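Local coordinates for protein glucose-6-phosphate isomerase (Plasmodium falciparum, PDB 3QKI) that probably catalyses the interconversion of alpha-D-glucose 6-phosphate and beta-D-fructose 6-phosphate in glycolysis and gluconeogenesis, at residues 60-64 with 524-528; 65-71 with 511-517; 379-385 with 446-452. All blocks are in the same frame, centred on the assembly; numbering follows the deposited sequence.

Interaction 1. Residues 60-64 with 524-528; sequences KFKNF and YTCGL
The hydroxyl of Tyr-524 lies against the aliphatic chain of Lys-62 and is hydrogen-bonded to Asp-342. Here the tight turn of a beta hairpin, joining strands 58-61 and 64-70, meets the first turn of helix 523-543. Lys-62 and Asn-63 are the two turn residues. Their backbone angles are close to a type II' turn. Phe-61 N donates to Phe-64 O at 3.0 Å, and the return bond from Phe-64 N to Phe-61 O is weak. With Lys-62 CG anti to the carbonyl carbon (chi1 -56°), CG lies over the centre of the Phe-61 ring. A bend at chi2 (-89°) then carries CD and CE on to Tyr-524, which the chain crosses at about a right angle. Lys-62 CE comes within 3.4 Å of Tyr-524 OH, and CD sits at the edge of the tyrosine ring.

Asn-63 reaches the helix with both branches of its amide. Its ND2 is 3.6 Å from Tyr-524 CE1, at the ring edge, with amide and ring planes 56° apart. Its OD1 is 2.6 Å from Thr-525 OG1. This bond is doubtful in detail: both residues have two deposited conformers, and the one hydroxyl proton can also go to Glu-520 O, in a weak hydrogen bond.

One turn further along the helix, Leu-528 packs beside Asn-63, its N bonded to Tyr-524 O. Its two methyls divide the work between the phenylalanines. CD1 touches Asn-63 OD1 at 3.4 Å and comes to the edge of the Phe-64 ring. Phe-61 and Phe-64 also both pack on Met-343 of helix 330-349, and Phe-61 stacks on His-346. Asn-63 O receives a weak hydrogen bond from Tyr-593 of the second subunit. The other methyl, Leu-528 CD2, stands 4.1 Å from Phe-61 CE1.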
loop_
_atom_site.group_PDB
_atom_site.type_symbol
_atom_site.label_atom_id
_atom_site.label_comp_id
_atom_site.label_asym_id
_atom_site.label_seq_id
_atom_site.Cartn_x
_atom_site.Cartn_y
_atom_site.Cartn_z
ATOM N N LYS A 60 23.520 6.903 -16.957
ATOM C CA LYS A 60 24.277 6.766 -15.706
ATOM C C LYS A 60 24.453 8.113 -15.006
ATOM O O LYS A 60 24.864 9.087 -15.654
ATOM C CB LYS A 60 25.659 6.132 -15.957
ATOM N N PHE A 61 24.150 8.174 -13.693
ATOM C CA PHE A 61 24.386 9.362 -12.876
ATOM C C PHE A 61 24.869 8.917 -11.542
ATOM O O PHE A 61 24.125 8.260 -10.802
ATOM C CB PHE A 61 23.193 10.336 -12.749
ATOM C CG PHE A 61 23.520 11.583 -11.947
ATOM C CD1 PHE A 61 22.836 11.877 -10.778
ATOM C CD2 PHE A 61 24.557 12.430 -12.333
ATOM C CE1 PHE A 61 23.149 13.016 -10.034
ATOM C CE2 PHE A 61 24.872 13.564 -11.581
ATOM C CZ PHE A 61 24.177 13.841 -10.425
ATOM N N LYS A 62 26.129 9.254 -11.235
ATOM C CA LYS A 62 26.810 8.880 -9.997
ATOM C C LYS A 62 26.843 7.339 -9.840
ATOM O O LYS A 62 27.385 6.633 -10.698
ATOM C CB LYS A 62 26.200 9.590 -8.744
ATOM C CG LYS A 62 26.165 11.120 -8.815
ATOM C CD LYS A 62 27.426 11.772 -8.286
ATOM C CE LYS A 62 27.327 13.272 -8.390
ATOM N NZ LYS A 62 28.642 13.922 -8.128
ATOM N N ASN A 63 26.207 6.860 -8.768
ATOM C CA ASN A 63 26.160 5.461 -8.369
ATOM C C ASN A 63 24.914 4.692 -8.863
ATOM O O ASN A 63 24.466 3.745 -8.200
ATOM C CB ASN A 63 26.362 5.363 -6.845
ATOM C CG ASN A 63 25.769 6.496 -6.037
ATOM O OD1 ASN A 63 24.661 6.391 -5.514
ATOM N ND2 ASN A 63 26.503 7.591 -5.896
ATOM N N PHE A 64 24.355 5.082 -10.040
ATOM C CA PHE A 64 23.173 4.412 -10.580
ATOM C C PHE A 64 22.962 4.475 -12.066
ATOM O O PHE A 64 23.398 5.430 -12.724
ATOM C CB PHE A 64 21.894 4.814 -9.821
ATOM C CG PHE A 64 21.152 6.052 -10.276
ATOM C CD1 PHE A 64 21.406 7.286 -9.692
ATOM C CD2 PHE A 64 20.121 5.963 -11.199
ATOM C CE1 PHE A 64 20.698 8.421 -10.084
ATOM C CE2 PHE A 64 19.408 7.101 -11.588
ATOM C CZ PHE A 64 19.692 8.316 -11.019
ATOM N N TYR A 524 23.452 8.974 1.136
ATOM C CA TYR A 524 23.626 9.782 -0.055
ATOM C C TYR A 524 22.680 9.307 -1.187
ATOM O O TYR A 524 21.973 10.122 -1.780
ATOM C CB TYR A 524 25.103 9.737 -0.492
ATOM C CG TYR A 524 25.365 10.514 -1.758
ATOM C CD1 TYR A 524 25.382 9.878 -2.995
ATOM C CD2 TYR A 524 25.613 11.888 -1.722
ATOM C CE1 TYR A 524 25.648 10.586 -4.167
ATOM C CE2 TYR A 524 25.860 12.608 -2.888
ATOM C CZ TYR A 524 25.852 11.955 -4.110
ATOM O OH TYR A 524 26.045 12.647 -5.275
ATOM N N THR A 525 22.693 7.992 -1.482
ATOM C CA THR A 525 21.857 7.383 -2.511
ATOM C C THR A 525 20.354 7.546 -2.189
ATOM O O THR A 525 19.554 7.704 -3.102
ATOM C CB THR A 525 22.316 5.932 -2.728
ATOM O OG1 THR A 525 23.705 5.926 -3.087
ATOM C CG2 THR A 525 21.527 5.225 -3.778
ATOM N N CYS A 526 19.974 7.482 -0.896
ATOM C CA CYS A 526 18.563 7.652 -0.524
ATOM C C CYS A 526 18.117 9.090 -0.867
ATOM O O CYS A 526 16.970 9.302 -1.265
ATOM C CB CYS A 526 18.333 7.321 0.947
ATOM S SG CYS A 526 16.597 7.018 1.372
ATOM N N GLY A 527 19.046 10.040 -0.755
ATOM C CA GLY A 527 18.845 11.438 -1.126
ATOM C C GLY A 527 18.688 11.563 -2.637
ATOM O O GLY A 527 17.765 12.243 -3.112
ATOM N N LEU A 528 19.554 10.854 -3.415
ATOM C CA LEU A 528 19.445 10.829 -4.880
ATOM C C LEU A 528 18.041 10.321 -5.293
ATOM O O LEU A 528 17.428 10.913 -6.175
ATOM C CB LEU A 528 20.487 9.886 -5.506
ATOM C CG LEU A 528 21.946 10.276 -5.501
ATOM C CD1 LEU A 528 22.762 9.162 -6.119
ATOM C CD2 LEU A 528 22.191 11.606 -6.260
#

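Interaction 2. Residues 65-71 with 511-517; sequences YMDLSRQ and RPSTLLL
Arg-70 crosses over Ser-513 and Leu-515 where strands 64-70 and 513-518 pair antiparallel. Its CB is 3.5 Å from Ser-513 OG, and its CG is 4.0 Å from the same oxygen. The chain is extended from CG to NE, and CD passes 3.3 Å from Ser-513 OG. NE makes a salt bridge with Asp-477 of helix 464-481. One face of the guanidinium rests on Leu-515, with CD1 3.5 Å from Arg-70 NH1. At the tip, NH1 donates to Asp-67 OD2 at 2.7 Å. This partner lies in the guanidinium plane, but the donor comes from above the carboxylate plane.

The carboxylate is held at its other oxygen too. Asp-67 OD1 accepts from Ser-69 OG and from Ser-69 N, the latter forming an Asx turn. A water accepts from Arg-70 N and NH1 and lies 2.7 Å from both Asp-67 O and Ser-513 O.

The strands themselves are joined at two hydrogen-bonded pairs, Tyr-65 with Leu-517 and Asp-67 with Leu-515. Asp-67 N to Leu-515 O is 2.8 Å. On the other face, Met-66 CG packs beside Leu-516 CD2 at 3.6 Å.

Asp-67 and Ser-69 both meet Ser-586 of the second subunit. The carboxylates of Asp-67 and Asp-477 and the Leu-515 methyl against one face thus hold the Arg-70 guanidinium in a buried place, where the paired charges probably offset each other.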
loop_
_atom_site.group_PDB
_atom_site.type_symbol
_atom_site.label_atom_id
_atom_site.label_comp_id
_atom_site.label_asym_id
_atom_site.label_seq_id
_atom_site.Cartn_x
_atom_site.Cartn_y
_atom_site.Cartn_z
ATOM N N TYR A 65 22.231 3.481 -12.581
ATOM C CA TYR A 65 21.795 3.374 -13.964
ATOM C C TYR A 65 20.261 3.494 -14.032
ATOM O O TYR A 65 19.543 2.932 -13.194
ATOM C CB TYR A 65 22.181 1.995 -14.554
ATOM C CG TYR A 65 23.628 1.796 -14.972
ATOM C CD1 TYR A 65 23.947 1.108 -16.138
ATOM C CD2 TYR A 65 24.679 2.182 -14.141
ATOM C CE1 TYR A 65 25.274 0.871 -16.503
ATOM C CE2 TYR A 65 26.011 1.997 -14.521
ATOM C CZ TYR A 65 26.304 1.340 -15.702
ATOM O OH TYR A 65 27.616 1.108 -16.049
ATOM N N MET A 66 19.764 4.227 -15.019
ATOM C CA MET A 66 18.340 4.256 -15.308
ATOM C C MET A 66 18.210 3.648 -16.696
ATOM O O MET A 66 18.856 4.112 -17.644
ATOM C CB MET A 66 17.719 5.657 -15.291
ATOM C CG MET A 66 16.234 5.601 -15.586
ATOM S SD MET A 66 15.339 7.151 -15.503
ATOM C CE MET A 66 16.076 8.013 -17.009
ATOM N N ASP A 67 17.393 2.600 -16.803
ATOM C CA ASP A 67 17.169 1.895 -18.050
ATOM C C ASP A 67 15.732 2.127 -18.546
ATOM O O ASP A 67 14.772 1.564 -18.008
ATOM C CB ASP A 67 17.537 0.395 -17.864
ATOM C CG ASP A 67 17.338 -0.503 -19.067
ATOM O OD1 ASP A 67 16.817 -0.023 -20.086
ATOM O OD2 ASP A 67 17.662 -1.724 -18.970
ATOM N N LEU A 68 15.600 2.952 -19.594
ATOM C CA LEU A 68 14.318 3.273 -20.226
ATOM C C LEU A 68 14.074 2.435 -21.480
ATOM O O LEU A 68 13.120 2.713 -22.223
ATOM C CB LEU A 68 14.270 4.770 -20.605
ATOM C CG LEU A 68 14.284 5.795 -19.466
ATOM C CD1 LEU A 68 14.376 7.188 -20.021
ATOM C CD2 LEU A 68 13.037 5.694 -18.604
ATOM N N SER A 69 14.911 1.415 -21.732
ATOM C CA SER A 69 14.795 0.654 -22.979
ATOM C C SER A 69 13.529 -0.179 -23.141
ATOM O O SER A 69 13.146 -0.477 -24.277
ATOM C CB SER A 69 16.047 -0.188 -23.236
ATOM O OG SER A 69 16.169 -1.182 -22.238
ATOM N N ARG A 70 12.868 -0.556 -22.033
ATOM C CA ARG A 70 11.636 -1.320 -22.131
ATOM C C ARG A 70 10.433 -0.392 -22.145
ATOM O O ARG A 70 9.414 -0.694 -21.547
ATOM C CB ARG A 70 11.534 -2.415 -21.050
ATOM C CG ARG A 70 12.649 -3.438 -21.138
ATOM C CD ARG A 70 12.770 -4.196 -19.842
ATOM N NE ARG A 70 14.013 -4.936 -19.787
ATOM C CZ ARG A 70 15.205 -4.404 -19.535
ATOM N NH1 ARG A 70 15.324 -3.099 -19.304
ATOM N NH2 ARG A 70 16.289 -5.165 -19.551
ATOM N N GLN A 71 10.564 0.743 -22.830
ATOM C CA GLN A 71 9.488 1.707 -23.053
ATOM C C GLN A 71 9.184 1.690 -24.542
ATOM O O GLN A 71 10.083 1.491 -25.366
ATOM C CB GLN A 71 9.854 3.129 -22.554
ATOM C CG GLN A 71 10.075 3.205 -21.042
ATOM C CD GLN A 71 8.824 2.988 -20.218
ATOM O OE1 GLN A 71 7.690 3.183 -20.666
ATOM N NE2 GLN A 71 9.008 2.614 -18.986
ATOM N N ARG A 511 4.677 -4.782 -22.343
ATOM C CA ARG A 511 4.300 -4.176 -21.076
ATOM C C ARG A 511 5.527 -3.418 -20.597
ATOM O O ARG A 511 6.595 -4.007 -20.441
ATOM C CB ARG A 511 3.755 -5.229 -20.097
ATOM C CG ARG A 511 2.331 -5.620 -20.528
ATOM C CD ARG A 511 1.868 -6.959 -20.035
ATOM N NE ARG A 511 0.576 -7.292 -20.650
ATOM C CZ ARG A 511 -0.604 -7.114 -20.074
ATOM N NH1 ARG A 511 -1.718 -7.400 -20.732
ATOM N NH2 ARG A 511 -0.682 -6.624 -18.841
ATOM N N PRO A 512 5.429 -2.080 -20.508
ATOM C CA PRO A 512 6.635 -1.291 -20.265
ATOM C C PRO A 512 7.164 -1.276 -18.841
ATOM O O PRO A 512 6.406 -1.434 -17.885
ATOM C CB PRO A 512 6.244 0.115 -20.761
ATOM C CG PRO A 512 4.791 0.187 -20.560
ATOM C CD PRO A 512 4.244 -1.218 -20.721
ATOM N N SER A 513 8.466 -1.015 -18.720
ATOM C CA SER A 513 9.159 -0.896 -17.441
ATOM C C SER A 513 10.366 0.038 -17.486
ATOM O O SER A 513 11.059 0.147 -18.508
ATOM C CB SER A 513 9.603 -2.262 -16.910
ATOM O OG SER A 513 10.636 -2.811 -17.695
ATOM N N THR A 514 10.639 0.658 -16.339
ATOM C CA THR A 514 11.833 1.444 -16.126
ATOM C C THR A 514 12.604 0.721 -15.040
ATOM O O THR A 514 12.010 0.311 -14.038
ATOM C CB THR A 514 11.493 2.875 -15.706
ATOM O OG1 THR A 514 10.749 3.490 -16.756
ATOM C CG2 THR A 514 12.745 3.688 -15.403
ATOM N N LEU A 515 13.906 0.535 -15.238
ATOM C CA LEU A 515 14.780 -0.065 -14.233
ATOM C C LEU A 515 15.710 0.991 -13.661
ATOM O O LEU A 515 16.365 1.718 -14.407
ATOM C CB LEU A 515 15.613 -1.231 -14.793
ATOM C CG LEU A 515 14.888 -2.471 -15.298
ATOM C CD1 LEU A 515 15.891 -3.469 -15.848
ATOM C CD2 LEU A 515 14.179 -3.178 -14.190
ATOM N N LEU A 516 15.766 1.074 -12.334
ATOM C CA LEU A 516 16.676 1.961 -11.598
ATOM C C LEU A 516 17.573 1.043 -10.774
ATOM O O LEU A 516 17.072 0.343 -9.880
ATOM C CB LEU A 516 15.924 2.958 -10.687
ATOM C CG LEU A 516 15.127 4.058 -11.375
ATOM C CD1 LEU A 516 14.171 4.750 -10.392
ATOM C CD2 LEU A 516 16.046 5.118 -11.986
ATOM N N LEU A 517 18.883 0.998 -11.115
ATOM C CA LEU A 517 19.820 0.125 -10.414
ATOM C C LEU A 517 20.926 0.931 -9.764
ATOM O O LEU A 517 21.730 1.532 -10.468
ATOM C CB LEU A 517 20.384 -1.004 -11.334
ATOM C CG LEU A 517 21.431 -1.975 -10.734
ATOM C CD1 LEU A 517 20.904 -2.686 -9.473
ATOM C CD2 LEU A 517 21.849 -3.018 -11.764
HETATM O O HOH W 1 13.522 -0.518 -19.296
#

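Interaction 3. Residues 379-385 with 446-452; sequences LPYFQNL and IGFKHSH
Phe-382 wedges between Phe-448 and His-452 toward the C-terminal side of two parallel neighbouring strands. It forms an aromatic cluster with them. The edge of Phe-448 points at the face of Phe-382, with CD1 atoms 3.4 Å apart. The edge of Phe-382 in turn points at the face of His-452, the planes at 86°.

The polar atoms around this cluster are well matched. Asn-384 ND2 donates to His-452 ND1 at 3.0 Å, from close to its own amide plane but tilted from the imidazole plane. The other imidazole nitrogen, NE2, is bonded to Leu-521 O. This fits a ring with its proton on NE2, and the two bonds should fix the ring's rotation. Asn-384 OD1 accepts from Arg-233 NE of the second subunit.

The strand pairing is short. Tyr-381 N donates to Ile-446 O at 2.6 Å, almost in line with the C=O bond, while Ile-446 N to Leu-379 O is a weak bond of 3.3 Å. A water bridges the next residues. It donates to Tyr-381 O at 2.6 Å and accepts from Phe-448 N at 2.9 Å. The Tyr-381 hydroxyl is hydrogen-bonded to Gln-428 and Tyr-432. Its side chain is about 8 Å from that of His-429, which binds fructose 6-phosphate in this protein, though no sugar is bound here.

Leu-385 CD1 meets the edge of the Phe-448 ring, 3.6 Å from CE1. Strands 375-380 and 443-448 are neighbours in the mixed sheet. Tyr-381 packs on helix 464-481, while Asn-384 and Leu-385 pack on helix 179-197.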
loop_
_atom_site.group_PDB
_atom_site.type_symbol
_atom_site.label_atom_id
_atom_site.label_comp_id
_atom_site.label_asym_id
_atom_site.label_seq_id
_atom_site.Cartn_x
_atom_site.Cartn_y
_atom_site.Cartn_z
ATOM N N LEU A 379 7.718 -0.416 -7.648
ATOM C CA LEU A 379 8.137 -1.740 -7.175
ATOM C C LEU A 379 9.623 -1.849 -6.817
ATOM O O LEU A 379 10.427 -2.315 -7.628
ATOM C CB LEU A 379 7.716 -2.804 -8.201
ATOM C CG LEU A 379 6.287 -2.717 -8.742
ATOM C CD1 LEU A 379 6.137 -3.604 -9.958
ATOM C CD2 LEU A 379 5.246 -3.056 -7.639
ATOM N N PRO A 380 10.006 -1.401 -5.607
ATOM C CA PRO A 380 11.415 -1.531 -5.203
ATOM C C PRO A 380 11.718 -2.983 -4.791
ATOM O O PRO A 380 10.991 -3.551 -3.977
ATOM C CB PRO A 380 11.537 -0.565 -4.028
ATOM C CG PRO A 380 10.153 -0.481 -3.443
ATOM C CD PRO A 380 9.177 -0.807 -4.529
ATOM N N TYR A 381 12.772 -3.591 -5.359
ATOM C CA TYR A 381 13.184 -4.961 -4.994
ATOM C C TYR A 381 14.138 -4.827 -3.786
ATOM O O TYR A 381 15.345 -5.056 -3.875
ATOM C CB TYR A 381 13.787 -5.697 -6.202
ATOM C CG TYR A 381 12.698 -6.369 -7.008
ATOM C CD1 TYR A 381 11.737 -5.616 -7.678
ATOM C CD2 TYR A 381 12.554 -7.753 -7.001
ATOM C CE1 TYR A 381 10.673 -6.226 -8.343
ATOM C CE2 TYR A 381 11.492 -8.377 -7.664
ATOM C CZ TYR A 381 10.539 -7.606 -8.312
ATOM O OH TYR A 381 9.486 -8.206 -8.960
ATOM N N PHE A 382 13.560 -4.376 -2.653
ATOM C CA PHE A 382 14.280 -4.058 -1.432
ATOM C C PHE A 382 13.242 -3.845 -0.340
ATOM O O PHE A 382 12.552 -2.826 -0.329
ATOM C CB PHE A 382 15.132 -2.772 -1.637
ATOM C CG PHE A 382 16.426 -2.711 -0.856
ATOM C CD1 PHE A 382 17.522 -3.494 -1.223
ATOM C CD2 PHE A 382 16.553 -1.869 0.251
ATOM C CE1 PHE A 382 18.738 -3.411 -0.510
ATOM C CE2 PHE A 382 17.767 -1.799 0.969
ATOM C CZ PHE A 382 18.852 -2.556 0.574
ATOM N N GLN A 383 13.115 -4.822 0.574
ATOM C CA GLN A 383 12.155 -4.729 1.668
ATOM C C GLN A 383 12.289 -3.447 2.532
ATOM O O GLN A 383 11.272 -2.960 3.022
ATOM C CB GLN A 383 12.151 -6.011 2.512
ATOM C CG GLN A 383 11.012 -6.100 3.540
ATOM C CD GLN A 383 9.627 -6.157 2.933
ATOM O OE1 GLN A 383 9.431 -6.409 1.749
ATOM N NE2 GLN A 383 8.628 -5.878 3.732
ATOM N N ASN A 384 13.518 -2.879 2.683
ATOM C CA ASN A 384 13.680 -1.655 3.469
ATOM C C ASN A 384 13.010 -0.446 2.834
ATOM O O ASN A 384 12.720 0.509 3.525
ATOM C CB ASN A 384 15.125 -1.432 3.946
ATOM C CG ASN A 384 15.587 -2.551 4.856
ATOM O OD1 ASN A 384 14.784 -3.224 5.490
ATOM N ND2 ASN A 384 16.874 -2.816 4.904
ATOM N N LEU A 385 12.671 -0.542 1.529
ATOM C CA LEU A 385 11.914 0.484 0.814
ATOM C C LEU A 385 10.374 0.251 0.932
ATOM O O LEU A 385 9.628 0.821 0.152
ATOM C CB LEU A 385 12.393 0.609 -0.649
ATOM C CG LEU A 385 13.757 1.353 -0.827
ATOM C CD1 LEU A 385 14.182 1.344 -2.282
ATOM C CD2 LEU A 385 13.680 2.791 -0.368
ATOM N N ILE A 446 13.112 -0.723 -8.827
ATOM C CA ILE A 446 14.261 -0.121 -8.146
ATOM C C ILE A 446 15.018 -1.245 -7.461
ATOM O O ILE A 446 14.412 -2.046 -6.743
ATOM C CB ILE A 446 13.822 1.015 -7.171
ATOM C CG1 ILE A 446 13.075 2.117 -7.948
ATOM C CG2 ILE A 446 15.040 1.603 -6.436
ATOM C CD1 ILE A 446 12.058 2.910 -7.156
ATOM N N GLY A 447 16.307 -1.364 -7.772
ATOM C CA GLY A 447 17.134 -2.429 -7.228
ATOM C C GLY A 447 18.509 -1.935 -6.858
ATOM O O GLY A 447 18.930 -0.864 -7.325
ATOM N N PHE A 448 19.208 -2.715 -6.002
ATOM C CA PHE A 448 20.550 -2.406 -5.511
ATOM C C PHE A 448 21.490 -3.569 -5.727
ATOM O O PHE A 448 21.050 -4.722 -5.768
ATOM C CB PHE A 448 20.502 -2.007 -4.031
ATOM C CG PHE A 448 19.578 -0.839 -3.796
ATOM C CD1 PHE A 448 18.221 -1.041 -3.546
ATOM C CD2 PHE A 448 20.042 0.468 -3.893
ATOM C CE1 PHE A 448 17.351 0.046 -3.410
ATOM C CE2 PHE A 448 19.163 1.550 -3.763
ATOM C CZ PHE A 448 17.828 1.329 -3.507
ATOM N N LYS A 449 22.793 -3.269 -5.854
ATOM C CA LYS A 449 23.822 -4.299 -6.030
ATOM C C LYS A 449 24.125 -5.005 -4.726
ATOM O O LYS A 449 24.507 -6.179 -4.740
ATOM C CB LYS A 449 25.108 -3.670 -6.583
ATOM C CG LYS A 449 25.031 -3.357 -8.080
ATOM C CD LYS A 449 26.304 -2.625 -8.562
ATOM C CE LYS A 449 27.551 -3.488 -8.374
ATOM N NZ LYS A 449 28.683 -3.023 -9.212
ATOM N N HIS A 450 23.910 -4.312 -3.603
ATOM C CA HIS A 450 24.210 -4.831 -2.269
ATOM C C HIS A 450 23.023 -4.803 -1.350
ATOM O O HIS A 450 22.194 -3.894 -1.412
ATOM C CB HIS A 450 25.391 -4.058 -1.626
ATOM C CG HIS A 450 26.651 -4.199 -2.416
ATOM N ND1 HIS A 450 27.017 -3.268 -3.383
ATOM C CD2 HIS A 450 27.534 -5.225 -2.444
ATOM C CE1 HIS A 450 28.126 -3.741 -3.934
ATOM N NE2 HIS A 450 28.470 -4.915 -3.403
ATOM N N SER A 451 23.011 -5.759 -0.414
ATOM C CA SER A 451 22.000 -5.871 0.626
ATOM C C SER A 451 22.403 -5.055 1.875
ATOM O O SER A 451 23.583 -4.762 2.062
ATOM C CB SER A 451 21.880 -7.338 1.050
ATOM O OG SER A 451 20.860 -7.488 2.025
ATOM N N HIS A 452 21.443 -4.770 2.774
ATOM C CA HIS A 452 21.746 -4.188 4.088
ATOM C C HIS A 452 22.050 -5.350 5.066
ATOM O O HIS A 452 22.526 -5.117 6.168
ATOM C CB HIS A 452 20.558 -3.360 4.632
ATOM C CG HIS A 452 20.426 -1.977 4.041
ATOM N ND1 HIS A 452 19.286 -1.215 4.254
ATOM C CD2 HIS A 452 21.288 -1.266 3.268
ATOM C CE1 HIS A 452 19.490 -0.078 3.603
ATOM N NE2 HIS A 452 20.674 -0.067 2.986
HETATM O O HOH W 2 17.870 -4.786 -4.479
#

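After three N-terminal helices the chain enters the hairpin of strands 58-61 and 64-70. Interaction 1 closes the widest loop, from the hairpin turn at 60-64 to helix 523-543. Interaction 2 is nested inside it and joins strand 64-70 to strand 513-518. Interaction 3 is nested inside both and pairs strand 375-380 with 443-448. None of the loops cross. All three reach the same mixed sheet. Interactions 1 and 2 touch where Phe-64 meets Leu-516 and Leu-517. Interactions 2 and 3 join where Gly-447 N probably bonds to Leu-516 O. Each of the three also touches the second subunit.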